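Local coordinates for protein transcription initiation factor IIB (Methanocaldococcus jannaschii, PDB 5O9J) that probably excises itself from the transcription factor IIB precursor by protein splicing, as a mini-intein with the HINT fold, joining the flanking sequences, at residues Ile12-Gly17 and Gly51-Ala56; Glu26-Ile31 and Ser69-His74; Glu78-Val83 and Ile151-Pro156; Gly117-Leu122 and Phe143-Ile148; Lys124-Ile129 and Ala174-Phe179. All coordinates share one frame; numbering follows the deposited sequence.

Contact 1. Residues Ile12-Gly17 and Gly51-Ala56; sequences IIKENG and GIEVIA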
# COMPACT_ATOMS: atom_id res chain seq x y z
N ILE A 12 1.99 -6.39 8.99
CA ILE A 12 2.57 -6.85 10.23
C ILE A 12 2.14 -5.87 11.29
O ILE A 12 2.44 -4.69 11.19
CB ILE A 12 4.13 -6.94 10.12
CG1 ILE A 12 4.53 -7.97 9.07
CG2 ILE A 12 4.73 -7.29 11.46
CD1 ILE A 12 5.94 -7.79 8.50
N ILE A 13 1.43 -6.35 12.30
CA ILE A 13 0.86 -5.43 13.28
C ILE A 13 1.15 -5.79 14.72
O ILE A 13 1.55 -6.91 15.04
CB ILE A 13 -0.68 -5.34 13.15
CG1 ILE A 13 -1.33 -6.71 13.42
CG2 ILE A 13 -1.07 -4.83 11.78
CD1 ILE A 13 -2.86 -6.67 13.44
N LYS A 14 0.93 -4.80 15.59
CA LYS A 14 0.76 -5.02 17.02
C LYS A 14 -0.67 -4.67 17.39
O LYS A 14 -1.10 -3.53 17.19
CB LYS A 14 1.72 -4.16 17.84
CG LYS A 14 3.00 -4.83 18.24
CD LYS A 14 3.61 -4.07 19.40
CE LYS A 14 5.07 -4.36 19.57
NZ LYS A 14 5.62 -3.59 20.72
N GLU A 15 -1.42 -5.64 17.93
CA GLU A 15 -2.80 -5.39 18.36
C GLU A 15 -2.91 -5.52 19.87
O GLU A 15 -2.49 -6.53 20.45
CB GLU A 15 -3.77 -6.34 17.66
CG GLU A 15 -5.25 -6.03 17.93
CD GLU A 15 -6.19 -6.93 17.14
OE1 GLU A 15 -5.73 -7.98 16.63
OE2 GLU A 15 -7.39 -6.58 17.01
N ASN A 16 -3.46 -4.49 20.51
CA ASN A 16 -3.56 -4.41 21.98
C ASN A 16 -2.28 -4.83 22.69
O ASN A 16 -2.33 -5.36 23.80
CB ASN A 16 -4.72 -5.26 22.48
CG ASN A 16 -6.06 -4.69 22.08
OD1 ASN A 16 -6.19 -3.48 21.87
ND2 ASN A 16 -7.07 -5.55 21.97
N GLY A 17 -1.14 -4.61 22.04
CA GLY A 17 0.14 -4.96 22.62
C GLY A 17 0.81 -6.22 22.10
O GLY A 17 1.89 -6.58 22.58
N GLY A 51 -4.77 1.00 20.20
CA GLY A 51 -3.90 -0.12 20.51
C GLY A 51 -3.46 -0.91 19.29
O GLY A 51 -3.10 -2.08 19.40
N ILE A 52 -3.48 -0.27 18.13
CA ILE A 52 -2.99 -0.92 16.92
C ILE A 52 -1.79 -0.19 16.33
O ILE A 52 -1.79 1.03 16.19
CB ILE A 52 -4.09 -1.05 15.87
CG1 ILE A 52 -5.12 -2.07 16.35
CG2 ILE A 52 -3.50 -1.46 14.52
CD1 ILE A 52 -5.98 -2.63 15.29
N GLU A 53 -0.76 -0.97 16.01
CA GLU A 53 0.45 -0.43 15.42
C GLU A 53 0.82 -1.22 14.18
O GLU A 53 0.62 -2.43 14.12
CB GLU A 53 1.60 -0.47 16.44
CG GLU A 53 1.26 0.16 17.78
CD GLU A 53 2.48 0.39 18.66
OE1 GLU A 53 3.46 -0.38 18.55
OE2 GLU A 53 2.46 1.35 19.46
N VAL A 54 1.37 -0.54 13.18
CA VAL A 54 1.81 -1.20 11.96
C VAL A 54 3.28 -0.87 11.68
O VAL A 54 3.80 0.14 12.17
CB VAL A 54 0.93 -0.79 10.76
CG1 VAL A 54 1.20 0.66 10.36
CG2 VAL A 54 1.10 -1.75 9.59
N ILE A 55 3.95 -1.72 10.92
CA ILE A 55 5.33 -1.44 10.52
C ILE A 55 5.33 -0.30 9.52
O ILE A 55 4.65 -0.36 8.50
CB ILE A 55 6.04 -2.66 9.90
CG1 ILE A 55 6.22 -3.75 10.95
CG2 ILE A 55 7.40 -2.24 9.33
CD1 ILE A 55 7.02 -3.30 12.18
N ALA A 56 6.08 0.74 9.81
CA ALA A 56 6.17 1.87 8.93
C ALA A 56 7.56 2.46 9.01
O ALA A 56 8.31 2.19 9.94
CB ALA A 56 5.12 2.91 9.27
O HOH W 1 5.89 -0.90 19.74
O HOH W 2 -0.65 -2.29 20.19
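An antiparallel strand pair of the HINT domain joins Ile12-Gly17 to Gly51-Ala56, with the strand axes 4.5 Å apart and 158° between their directions. Lys14 and Glu53 form the hydrogen-bonded pair. Lys14 N reaches Glu53 O at 2.8 Å, tilted 26° from the carbonyl plane, while the returning bond from Glu53 N lies in the plane of the Lys14 carbonyl. Above this pair the two side chains run alongside one another in the same direction, and Lys14 CB is 3.9 Å from Glu53 CB. The Glu53 chain is extended beyond CG, and its OE1 stops 4.4 Å from Lys14 NZ, too far for a salt bridge; a water spans the gap, accepting from Lys14 NZ and donating to Glu53 OE1.

These are the two inner strands of a four-stranded antiparallel sheet, flanked by strands 18-23 and 63-67. On the opposite face Ile13, Glu15, Ile52 and Val54 gather: Ile13 and Ile52 pack on Leu27 of helix 24-33, and the carboxylate of Glu15 pairs with Lys30.

At one end Ile12 CG2 meets Ile55 CG1 at 3.9 Å, the side chains crossing at a slant; nearby, Ile55 N makes a weak bond to Ile12 O. At the other end Gly51 O accepts from Asn16 N at 2.7 Å and also from a second water, which in turn accepts from Gly17 N.

Contact 2. Residues Glu26-Ile31 and Ser69-His74; sequences ELIDKI and SEVSRH. With GOL (glycerol), chain G.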
# COMPACT_ATOMS: atom_id res chain seq x y z
N GLU A 26 -9.07 -7.92 6.39
CA GLU A 26 -9.61 -8.70 7.50
C GLU A 26 -9.56 -7.93 8.82
O GLU A 26 -10.56 -7.84 9.54
CB GLU A 26 -8.85 -10.01 7.62
CG GLU A 26 -9.42 -11.00 8.63
CD GLU A 26 -8.95 -12.42 8.35
OE1 GLU A 26 -9.23 -13.33 9.17
OE2 GLU A 26 -8.31 -12.64 7.29
N LEU A 27 -8.40 -7.38 9.14
CA LEU A 27 -8.24 -6.53 10.32
C LEU A 27 -9.23 -5.36 10.33
O LEU A 27 -9.93 -5.13 11.32
CB LEU A 27 -6.83 -5.97 10.39
CG LEU A 27 -6.59 -4.92 11.47
CD1 LEU A 27 -6.55 -5.55 12.86
CD2 LEU A 27 -5.31 -4.15 11.18
N ILE A 28 -9.27 -4.62 9.24
CA ILE A 28 -10.05 -3.39 9.18
C ILE A 28 -11.55 -3.66 9.21
O ILE A 28 -12.32 -2.91 9.83
CB ILE A 28 -9.67 -2.57 7.92
CG1 ILE A 28 -8.28 -1.95 8.11
CG2 ILE A 28 -10.70 -1.49 7.63
CD1 ILE A 28 -7.79 -1.14 6.92
N ASP A 29 -11.98 -4.74 8.56
CA ASP A 29 -13.37 -5.16 8.65
C ASP A 29 -13.74 -5.45 10.10
O ASP A 29 -14.79 -5.02 10.57
CB ASP A 29 -13.63 -6.40 7.79
CG ASP A 29 -13.87 -6.05 6.33
OD1 ASP A 29 -14.07 -4.86 6.02
OD2 ASP A 29 -13.89 -6.98 5.50
N LYS A 30 -12.88 -6.18 10.80
CA LYS A 30 -13.15 -6.56 12.19
C LYS A 30 -13.22 -5.33 13.10
O LYS A 30 -14.08 -5.25 13.97
CB LYS A 30 -12.07 -7.53 12.69
CG LYS A 30 -12.11 -7.76 14.19
CD LYS A 30 -10.71 -7.95 14.76
CE LYS A 30 -10.76 -8.27 16.24
NZ LYS A 30 -9.54 -7.79 16.94
N ILE A 31 -12.31 -4.38 12.88
CA ILE A 31 -12.29 -3.12 13.61
C ILE A 31 -13.56 -2.29 13.42
O ILE A 31 -14.15 -1.77 14.38
CB ILE A 31 -11.10 -2.26 13.16
CG1 ILE A 31 -9.78 -2.87 13.64
CG2 ILE A 31 -11.21 -0.85 13.69
CD1 ILE A 31 -8.61 -2.03 13.20
N SER A 69 -3.99 5.60 13.80
CA SER A 69 -4.97 6.44 14.47
C SER A 69 -6.39 6.06 14.08
O SER A 69 -7.29 6.03 14.91
CB SER A 69 -4.72 7.91 14.17
OG SER A 69 -4.71 8.12 12.77
N GLU A 70 -6.58 5.77 12.79
CA GLU A 70 -7.89 5.37 12.29
C GLU A 70 -7.73 4.43 11.09
O GLU A 70 -6.67 4.36 10.47
CB GLU A 70 -8.73 6.59 11.90
CG GLU A 70 -8.09 7.47 10.84
CD GLU A 70 -8.91 8.71 10.48
OE1 GLU A 70 -9.60 9.28 11.36
OE2 GLU A 70 -8.84 9.11 9.29
N VAL A 71 -8.79 3.69 10.78
CA VAL A 71 -8.80 2.84 9.60
C VAL A 71 -10.03 3.18 8.78
O VAL A 71 -10.98 3.77 9.29
CB VAL A 71 -8.82 1.34 9.94
CG1 VAL A 71 -7.62 0.96 10.81
CG2 VAL A 71 -10.12 0.97 10.63
N SER A 72 -10.01 2.83 7.50
CA SER A 72 -11.15 3.11 6.66
C SER A 72 -11.21 2.16 5.48
O SER A 72 -10.24 1.46 5.19
CB SER A 72 -11.12 4.58 6.19
OG SER A 72 -10.15 4.79 5.18
N ARG A 73 -12.36 2.13 4.83
CA ARG A 73 -12.58 1.33 3.64
C ARG A 73 -13.56 2.07 2.75
O ARG A 73 -14.33 2.91 3.23
CB ARG A 73 -13.11 -0.06 4.00
CG ARG A 73 -14.54 -0.03 4.56
CD ARG A 73 -15.05 -1.40 5.02
NE ARG A 73 -16.34 -1.28 5.70
CZ ARG A 73 -16.97 -2.29 6.32
NH1 ARG A 73 -16.42 -3.49 6.35
NH2 ARG A 73 -18.14 -2.08 6.91
N HIS A 74 -13.54 1.77 1.45
CA HIS A 74 -14.55 2.26 0.52
C HIS A 74 -14.70 1.26 -0.61
O HIS A 74 -13.77 0.51 -0.90
CB HIS A 74 -14.20 3.66 -0.00
CG HIS A 74 -12.87 3.75 -0.69
ND1 HIS A 74 -12.71 3.57 -2.05
CD2 HIS A 74 -11.64 4.01 -0.20
CE1 HIS A 74 -11.45 3.71 -2.37
NE2 HIS A 74 -10.76 3.98 -1.27
C1 GOL G . -15.71 -4.84 3.15
O1 GOL G . -14.56 -4.57 3.91
C2 GOL G . -15.97 -6.34 3.12
O2 GOL G . -16.85 -6.67 4.17
C3 GOL G . -16.64 -6.70 1.79
O3 GOL G . -17.40 -7.87 1.95
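The guanidinium of Arg73 receives Asp29 at its edge, near its plane, whereas a bound glycerol, probably from the crystallisation liquor, approaches it obliquely through O1. Carboxylate and guanidinium planes stand 68° apart, and the two side chains are roughly perpendicular. Arg73 NH1 forms a salt bridge with Asp29 OD1 at a modelled 2.7 Å, but OD1 and the glycerol O1 are too close to each other in the model, so the positions of both are doubtful. Arg73 is extended from CG to NE, which carries the guanidinium out to Asp29 on the helix; its NE has a second acidic partner, Glu45.

The pair sits beside the packing of helix 24-33 across strand 70-75, a helix laid on a sheet of the HINT fold, with 102° between the segment directions and 8.4 Å between axes. Val71 points toward the helix and meets both Ile28 and Ile31. Ile28 and Val71 run antiparallel alongside one another, Ile28 CG1 lying 3.8 Å from Val71 CB. Ile31 comes in at a slant one turn later: its CG2, anti to the backbone N (CG1 has chi1 -70°), meets Val71 CG2 at 3.7 Å. Tyr162 and Leu164 of strand 160-165 extend this apolar surface, touching Ile28 and Val71 respectively.

Contact 3. Residues Glu78-Val83 and Ile151-Pro156; sequences EMFEIV and INKVEP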
# COMPACT_ATOMS: atom_id res chain seq x y z
N GLU A 78 -12.65 -1.50 -9.77
CA GLU A 78 -11.53 -2.14 -10.46
C GLU A 78 -10.20 -1.87 -9.79
O GLU A 78 -10.02 -0.85 -9.12
CB GLU A 78 -11.46 -1.65 -11.91
CG GLU A 78 -11.22 -0.15 -12.02
CD GLU A 78 -10.54 0.24 -13.32
OE1 GLU A 78 -10.49 -0.60 -14.25
OE2 GLU A 78 -10.03 1.38 -13.40
N MET A 79 -9.27 -2.79 -9.97
CA MET A 79 -7.89 -2.54 -9.59
C MET A 79 -6.98 -3.06 -10.67
O MET A 79 -7.32 -4.00 -11.38
CB MET A 79 -7.56 -3.18 -8.26
CG MET A 79 -8.21 -2.51 -7.07
SD MET A 79 -7.65 -3.31 -5.57
CE MET A 79 -7.48 -4.98 -6.20
N PHE A 80 -5.81 -2.44 -10.79
CA PHE A 80 -4.82 -2.85 -11.77
C PHE A 80 -3.89 -3.86 -11.15
O PHE A 80 -3.40 -3.65 -10.04
CB PHE A 80 -4.03 -1.66 -12.29
CG PHE A 80 -4.84 -0.70 -13.12
CD1 PHE A 80 -5.75 0.15 -12.52
CD2 PHE A 80 -4.67 -0.64 -14.49
CE1 PHE A 80 -6.49 1.04 -13.27
CE2 PHE A 80 -5.41 0.25 -15.26
CZ PHE A 80 -6.32 1.09 -14.64
N GLU A 81 -3.67 -4.97 -11.84
CA GLU A 81 -2.62 -5.89 -11.45
C GLU A 81 -1.43 -5.70 -12.37
O GLU A 81 -1.51 -5.95 -13.56
CB GLU A 81 -3.11 -7.33 -11.49
CG GLU A 81 -2.08 -8.34 -11.03
CD GLU A 81 -2.51 -9.76 -11.30
OE1 GLU A 81 -2.71 -10.09 -12.49
OE2 GLU A 81 -2.66 -10.54 -10.34
N ILE A 82 -0.32 -5.21 -11.80
CA ILE A 82 0.92 -5.06 -12.55
C ILE A 82 1.78 -6.30 -12.36
O ILE A 82 2.06 -6.68 -11.23
CB ILE A 82 1.74 -3.84 -12.09
CG1 ILE A 82 0.90 -2.57 -12.15
CG2 ILE A 82 2.98 -3.68 -12.95
CD1 ILE A 82 1.61 -1.37 -11.54
N VAL A 83 2.19 -6.92 -13.46
CA VAL A 83 3.05 -8.10 -13.37
C VAL A 83 4.37 -7.82 -14.06
O VAL A 83 4.39 -7.44 -15.23
CB VAL A 83 2.38 -9.34 -13.98
CG1 VAL A 83 3.21 -10.57 -13.70
CG2 VAL A 83 0.97 -9.50 -13.43
N ILE A 151 -0.45 -6.07 -17.67
CA ILE A 151 -1.28 -5.13 -16.92
C ILE A 151 -2.73 -5.59 -17.03
O ILE A 151 -3.36 -5.43 -18.08
CB ILE A 151 -1.17 -3.69 -17.44
CG1 ILE A 151 0.26 -3.18 -17.36
CG2 ILE A 151 -2.07 -2.79 -16.62
CD1 ILE A 151 0.43 -1.76 -17.91
N ASN A 152 -3.25 -6.18 -15.96
CA ASN A 152 -4.59 -6.73 -15.99
C ASN A 152 -5.53 -5.90 -15.16
O ASN A 152 -5.13 -5.34 -14.15
CB ASN A 152 -4.58 -8.18 -15.48
CG ASN A 152 -3.63 -9.06 -16.26
OD1 ASN A 152 -3.57 -8.97 -17.48
ND2 ASN A 152 -2.89 -9.90 -15.56
N LYS A 153 -6.78 -5.79 -15.59
CA LYS A 153 -7.78 -5.19 -14.73
C LYS A 153 -8.53 -6.30 -14.03
O LYS A 153 -9.03 -7.23 -14.67
CB LYS A 153 -8.71 -4.28 -15.51
CG LYS A 153 -8.00 -3.04 -16.04
CD LYS A 153 -8.98 -2.04 -16.64
CE LYS A 153 -8.27 -0.77 -17.09
NZ LYS A 153 -9.22 0.32 -17.46
N VAL A 154 -8.57 -6.24 -12.70
CA VAL A 154 -9.17 -7.29 -11.90
C VAL A 154 -10.16 -6.71 -10.89
O VAL A 154 -10.26 -5.49 -10.71
CB VAL A 154 -8.11 -8.11 -11.13
CG1 VAL A 154 -7.18 -8.82 -12.09
CG2 VAL A 154 -7.34 -7.21 -10.18
N GLU A 155 -10.89 -7.60 -10.24
CA GLU A 155 -11.82 -7.21 -9.19
C GLU A 155 -11.12 -7.26 -7.86
O GLU A 155 -10.31 -8.16 -7.62
CB GLU A 155 -13.05 -8.12 -9.17
CG GLU A 155 -12.77 -9.61 -9.50
CD GLU A 155 -12.52 -9.90 -10.98
OE1 GLU A 155 -13.31 -9.41 -11.81
OE2 GLU A 155 -11.56 -10.64 -11.24
N PRO A 156 -11.43 -6.29 -6.99
CA PRO A 156 -10.91 -6.32 -5.62
C PRO A 156 -11.39 -7.58 -4.92
O PRO A 156 -12.52 -8.00 -5.17
CB PRO A 156 -11.51 -5.06 -4.98
CG PRO A 156 -11.85 -4.17 -6.12
CD PRO A 156 -12.25 -5.09 -7.24
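Strands 79-83 and 151-154 run antiparallel at 150° with axes 4.6 Å apart, and two hydrogen-bonded pairs, Met79-Val154 and Glu81-Asn152, alternate with the non-hydrogen-bonded pairs Phe80-Lys153 and Ile82-Ile151. They are the central strands of a four-stranded antiparallel sheet in the HINT fold, bordered by strands 88-92 and 119-123. The Val154 N to Met79 O bond is almost linear, 177° at the hydrogen.

On the face bearing Phe80, the extended Lys153 chain lies alongside the aromatic side chain, its CE 3.5 Å from Phe80 CE2. Ile151 CG2 meets the ring edge at Phe80 CD2, 4.0 Å away, near the ring plane. Lys153 NZ continues to a salt bridge of 3.6 Å with Glu78 OE1; the other carboxylate oxygen of Glu78 pairs with Arg94, giving the acid two positive partners.

On the opposite face Met79 bends at its last torsion, which brings Met79 CE to 3.7 Å from Pro156 CA. Further along, Glu81 and Asn152 extend in the same direction with carboxylate and amide planes steeply inclined. Asn152 ND2, which also bonds to Glu150, donates to Glu81 OE1 at 3.1 Å, the oxygen only 5° out of the Asn152 amide plane.

Contact 4. Residues Gly117-Leu122 and Phe143-Ile148; sequences GDILVL and FIFLKI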
# COMPACT_ATOMS: atom_id res chain seq x y z
N GLY A 117 6.19 -3.45 -21.16
CA GLY A 117 7.52 -3.06 -21.60
C GLY A 117 8.12 -1.91 -20.80
O GLY A 117 9.34 -1.69 -20.85
N ASP A 118 7.28 -1.17 -20.07
CA ASP A 118 7.78 -0.12 -19.19
C ASP A 118 8.75 -0.70 -18.18
O ASP A 118 8.59 -1.84 -17.75
CB ASP A 118 6.63 0.59 -18.46
CG ASP A 118 6.30 1.94 -19.06
OD1 ASP A 118 7.19 2.56 -19.66
OD2 ASP A 118 5.14 2.39 -18.91
N ILE A 119 9.75 0.09 -17.81
CA ILE A 119 10.72 -0.33 -16.80
C ILE A 119 10.40 0.30 -15.45
O ILE A 119 10.47 1.52 -15.29
CB ILE A 119 12.16 0.05 -17.20
CG1 ILE A 119 12.54 -0.64 -18.52
CG2 ILE A 119 13.14 -0.33 -16.09
CD1 ILE A 119 13.99 -0.40 -18.93
N LEU A 120 10.03 -0.54 -14.49
CA LEU A 120 9.76 -0.08 -13.14
C LEU A 120 11.00 -0.17 -12.28
O LEU A 120 11.85 -1.03 -12.48
CB LEU A 120 8.63 -0.89 -12.51
CG LEU A 120 7.26 -0.74 -13.16
CD1 LEU A 120 6.18 -1.39 -12.30
CD2 LEU A 120 6.95 0.73 -13.40
N VAL A 121 11.11 0.75 -11.33
CA VAL A 121 12.19 0.69 -10.36
C VAL A 121 11.63 0.17 -9.05
O VAL A 121 10.83 0.84 -8.40
CB VAL A 121 12.84 2.06 -10.16
CG1 VAL A 121 14.07 1.93 -9.25
CG2 VAL A 121 13.23 2.66 -11.50
N LEU A 122 12.03 -1.03 -8.66
CA LEU A 122 11.55 -1.60 -7.41
C LEU A 122 12.65 -1.54 -6.37
O LEU A 122 13.83 -1.62 -6.70
CB LEU A 122 11.09 -3.05 -7.61
CG LEU A 122 9.70 -3.24 -8.20
CD1 LEU A 122 9.68 -2.94 -9.68
CD2 LEU A 122 9.19 -4.66 -7.93
N PHE A 143 18.13 -0.83 -5.48
CA PHE A 143 16.99 -0.79 -6.39
C PHE A 143 17.21 -1.72 -7.57
O PHE A 143 18.33 -1.92 -8.00
CB PHE A 143 16.74 0.64 -6.87
CG PHE A 143 16.39 1.59 -5.76
CD1 PHE A 143 15.07 1.77 -5.37
CD2 PHE A 143 17.38 2.30 -5.09
CE1 PHE A 143 14.74 2.64 -4.34
CE2 PHE A 143 17.06 3.17 -4.06
CZ PHE A 143 15.74 3.34 -3.69
N ILE A 144 16.13 -2.29 -8.09
CA ILE A 144 16.24 -3.18 -9.22
C ILE A 144 15.28 -2.72 -10.31
O ILE A 144 14.28 -2.08 -10.02
CB ILE A 144 15.96 -4.64 -8.81
CG1 ILE A 144 14.56 -4.76 -8.24
CG2 ILE A 144 16.98 -5.10 -7.77
CD1 ILE A 144 14.25 -6.14 -7.70
N PHE A 145 15.60 -3.06 -11.55
CA PHE A 145 14.85 -2.57 -12.71
C PHE A 145 14.18 -3.71 -13.45
O PHE A 145 14.84 -4.59 -14.00
CB PHE A 145 15.78 -1.79 -13.64
CG PHE A 145 16.43 -0.60 -12.99
CD1 PHE A 145 17.52 -0.76 -12.15
CD2 PHE A 145 15.92 0.67 -13.18
CE1 PHE A 145 18.10 0.33 -11.53
CE2 PHE A 145 16.50 1.77 -12.56
CZ PHE A 145 17.59 1.60 -11.74
N LEU A 146 12.85 -3.69 -13.48
CA LEU A 146 12.10 -4.82 -14.00
C LEU A 146 11.03 -4.37 -14.99
O LEU A 146 10.25 -3.46 -14.70
CB LEU A 146 11.47 -5.60 -12.85
CG LEU A 146 12.41 -6.13 -11.75
CD1 LEU A 146 11.61 -6.65 -10.56
CD2 LEU A 146 13.35 -7.22 -12.28
N LYS A 147 11.00 -5.03 -16.15
CA LYS A 147 10.00 -4.74 -17.17
C LYS A 147 8.62 -5.23 -16.77
O LYS A 147 8.47 -6.31 -16.19
CB LYS A 147 10.39 -5.37 -18.52
CG LYS A 147 11.47 -4.62 -19.31
CD LYS A 147 11.65 -5.23 -20.71
CE LYS A 147 12.76 -4.53 -21.50
NZ LYS A 147 13.97 -5.38 -21.73
N ILE A 148 7.60 -4.44 -17.08
CA ILE A 148 6.23 -4.89 -16.93
C ILE A 148 5.91 -5.96 -17.98
O ILE A 148 6.19 -5.79 -19.16
CB ILE A 148 5.24 -3.70 -17.08
CG1 ILE A 148 5.44 -2.71 -15.93
CG2 ILE A 148 3.81 -4.20 -17.14
CD1 ILE A 148 4.58 -1.46 -16.02
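Val121 runs alongside Phe145 in the same direction, so that Val121 CG1 sits over one face of the ring while Val121 CG2 reaches Phe145 CE2 at 3.6 Å. Ile119 slants across the same aromatic side chain from the ring edge, Ile119 CG2 lying 3.9 Å from Phe145 CB. Val121 CG1, anti to the backbone N (chi1 -174°), also touches Phe143 CB at 3.8 Å, giving Val121 contacts with two aromatic residues.

On the opposite face the apolar groups interlock differently. Leu146 lies transverse to Leu122, and Leu122 CD2 is 4.1 Å from Leu146 CD1. Ile148 passes obliquely over Leu120, and its CD1 continues to Asp118 CB at 3.8 Å. Leu114 closes on both Leu120 and Ile148, and Asp118 turns its carboxylate to Arg102.

Six backbone hydrogen bonds hold this register, from Gly117 to Leu122. With 144° between the strand directions, this is a twisted antiparallel pair of the HINT fold, whose strand 119-123 is also bonded on through Ile119 and Val121 to Ile101 and Phe99 of strand 96-102.

Contact 5. Residues Lys124-Ile129 and Ala174-Phe179; sequences KRITNI and AGFGGF. Unlike the reference sequence in segment 124-129: Arg125 (reference Glu), Ile126 (reference Leu), Thr127 (reference Pro).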
# COMPACT_ATOMS: atom_id res chain seq x y z
N LYS A 124 14.88 -3.20 -3.52
CA LYS A 124 15.34 -4.56 -3.32
C LYS A 124 14.94 -5.01 -1.91
O LYS A 124 15.75 -5.03 -1.00
CB LYS A 124 16.85 -4.65 -3.54
CG LYS A 124 17.30 -5.97 -4.11
CD LYS A 124 18.79 -5.99 -4.34
CE LYS A 124 19.29 -7.42 -4.44
NZ LYS A 124 18.93 -8.19 -3.21
N ARG A 125 13.67 -5.35 -1.74
CA ARG A 125 13.20 -5.81 -0.45
C ARG A 125 12.03 -6.75 -0.63
O ARG A 125 11.48 -6.89 -1.73
CB ARG A 125 12.82 -4.63 0.44
CG ARG A 125 11.48 -3.98 0.10
CD ARG A 125 11.13 -2.89 1.12
NE ARG A 125 11.88 -1.66 0.89
CZ ARG A 125 13.00 -1.33 1.53
NH1 ARG A 125 13.51 -2.13 2.46
NH2 ARG A 125 13.61 -0.19 1.25
N ILE A 126 11.65 -7.42 0.45
CA ILE A 126 10.61 -8.41 0.37
C ILE A 126 9.22 -7.77 0.40
O ILE A 126 8.31 -8.20 -0.31
CB ILE A 126 10.75 -9.42 1.52
CG1 ILE A 126 12.05 -10.21 1.32
CG2 ILE A 126 9.54 -10.36 1.57
CD1 ILE A 126 12.04 -11.57 1.93
N THR A 127 9.08 -6.70 1.18
CA THR A 127 7.77 -6.07 1.37
C THR A 127 7.52 -4.87 0.47
O THR A 127 8.44 -4.16 0.09
CB THR A 127 7.61 -5.61 2.82
OG1 THR A 127 8.72 -4.77 3.18
CG2 THR A 127 7.56 -6.81 3.76
N ASN A 128 6.25 -4.62 0.13
CA ASN A 128 5.90 -3.38 -0.55
C ASN A 128 5.78 -2.22 0.44
O ASN A 128 5.60 -2.43 1.64
CB ASN A 128 4.59 -3.54 -1.33
CG ASN A 128 4.66 -4.62 -2.38
OD1 ASN A 128 5.76 -5.01 -2.82
ND2 ASN A 128 3.50 -5.12 -2.80
N ILE A 129 5.87 -1.00 -0.07
CA ILE A 129 5.59 0.17 0.74
C ILE A 129 4.51 1.02 0.08
O ILE A 129 4.56 1.31 -1.11
CB ILE A 129 6.86 1.01 0.97
CG1 ILE A 129 7.98 0.14 1.55
CG2 ILE A 129 6.57 2.18 1.89
CD1 ILE A 129 9.23 0.91 1.87
N ALA A 174 3.10 -3.18 3.60
CA ALA A 174 2.01 -4.11 3.33
C ALA A 174 2.23 -4.82 2.01
O ALA A 174 2.50 -4.17 0.99
CB ALA A 174 0.69 -3.38 3.31
N GLY A 175 2.11 -6.14 2.01
CA GLY A 175 2.24 -6.90 0.78
C GLY A 175 3.67 -7.22 0.46
O GLY A 175 4.59 -6.75 1.14
N PHE A 176 3.87 -7.99 -0.60
CA PHE A 176 5.19 -8.48 -0.96
C PHE A 176 5.59 -8.09 -2.36
O PHE A 176 4.76 -8.04 -3.26
CB PHE A 176 5.24 -10.00 -0.83
CG PHE A 176 4.72 -10.52 0.47
CD1 PHE A 176 5.14 -9.96 1.67
CD2 PHE A 176 3.83 -11.58 0.50
CE1 PHE A 176 4.67 -10.44 2.88
CE2 PHE A 176 3.35 -12.06 1.71
CZ PHE A 176 3.77 -11.49 2.90
N GLY A 177 6.87 -7.81 -2.57
CA GLY A 177 7.37 -7.60 -3.92
C GLY A 177 8.51 -6.61 -3.99
O GLY A 177 9.48 -6.82 -4.71
N GLY A 178 8.39 -5.51 -3.25
CA GLY A 178 9.40 -4.47 -3.30
C GLY A 178 8.89 -3.27 -4.06
O GLY A 178 9.66 -2.37 -4.40
N PHE A 179 7.59 -3.25 -4.35
CA PHE A 179 7.00 -2.08 -4.98
C PHE A 179 6.93 -0.93 -3.99
O PHE A 179 6.70 -1.14 -2.80
CB PHE A 179 5.59 -2.38 -5.50
CG PHE A 179 5.55 -3.41 -6.58
CD1 PHE A 179 5.43 -4.76 -6.27
CD2 PHE A 179 5.59 -3.04 -7.92
CE1 PHE A 179 5.37 -5.71 -7.27
CE2 PHE A 179 5.53 -3.99 -8.92
CZ PHE A 179 5.42 -5.33 -8.59
O HOH W 3 9.27 -1.62 -1.06
O HOH W 4 1.00 -4.60 -1.85
O HOH W 5 2.45 -7.10 -4.39
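Asn128 holds CG beside its backbone N (chi1 -60°), and chi2 of -21° turns the amide into the bend made by Gly175-Phe179. There OD1 accepts two backbone donors: Gly178 N at 2.7 Å, nearly in line with the C=O bond, and Phe179 N at 3.0 Å from above the amide plane, 49° out of it. The same oxygen lies at the edge of the Phe179 ring, 3.5 Å from CD1. Asn128 ND2 gives a weak bond to Phe176 O and reaches two waters, which donate to Ala174 O and Phe176 O.

The backbones add Gly177 N to Ile126 O at 2.7 Å and Ile129 N to Phe179 O at 2.9 Å. Gly175, Gly177 and Gly178 all have positive phi, at angles where a CB would jam against the preceding carbonyl. A buried asparagine side chain thus ties together the glycine-rich bend leading into strand 180-183, the C-terminal strand of this HINT fold.

Contacts 1 and 2 form one unit, their centres 13 Å apart: helix 24-33 packs against the strands of both, with Ile52 CD1 3.4 Å from Ile31 CD1. On the other side of the chain's centre from contact 1, contacts 3 and 4 share strand 143-154, and Ile82 CG2 packs 4.0 Å from Leu120 CD1. Contact 5, about 9 Å from the chain centre, touches contact 4 where Leu122 CD2 meets Phe179 CE2 at 3.9 Å. It leads into C-terminal strand 180-183 and so probably lies near the C-terminal splice junction, as in inteins. One glycerol sits at contact 2 and another about 4 Å from the Leu146 side chain in contact 4; both probably come from the crystallisation liquor.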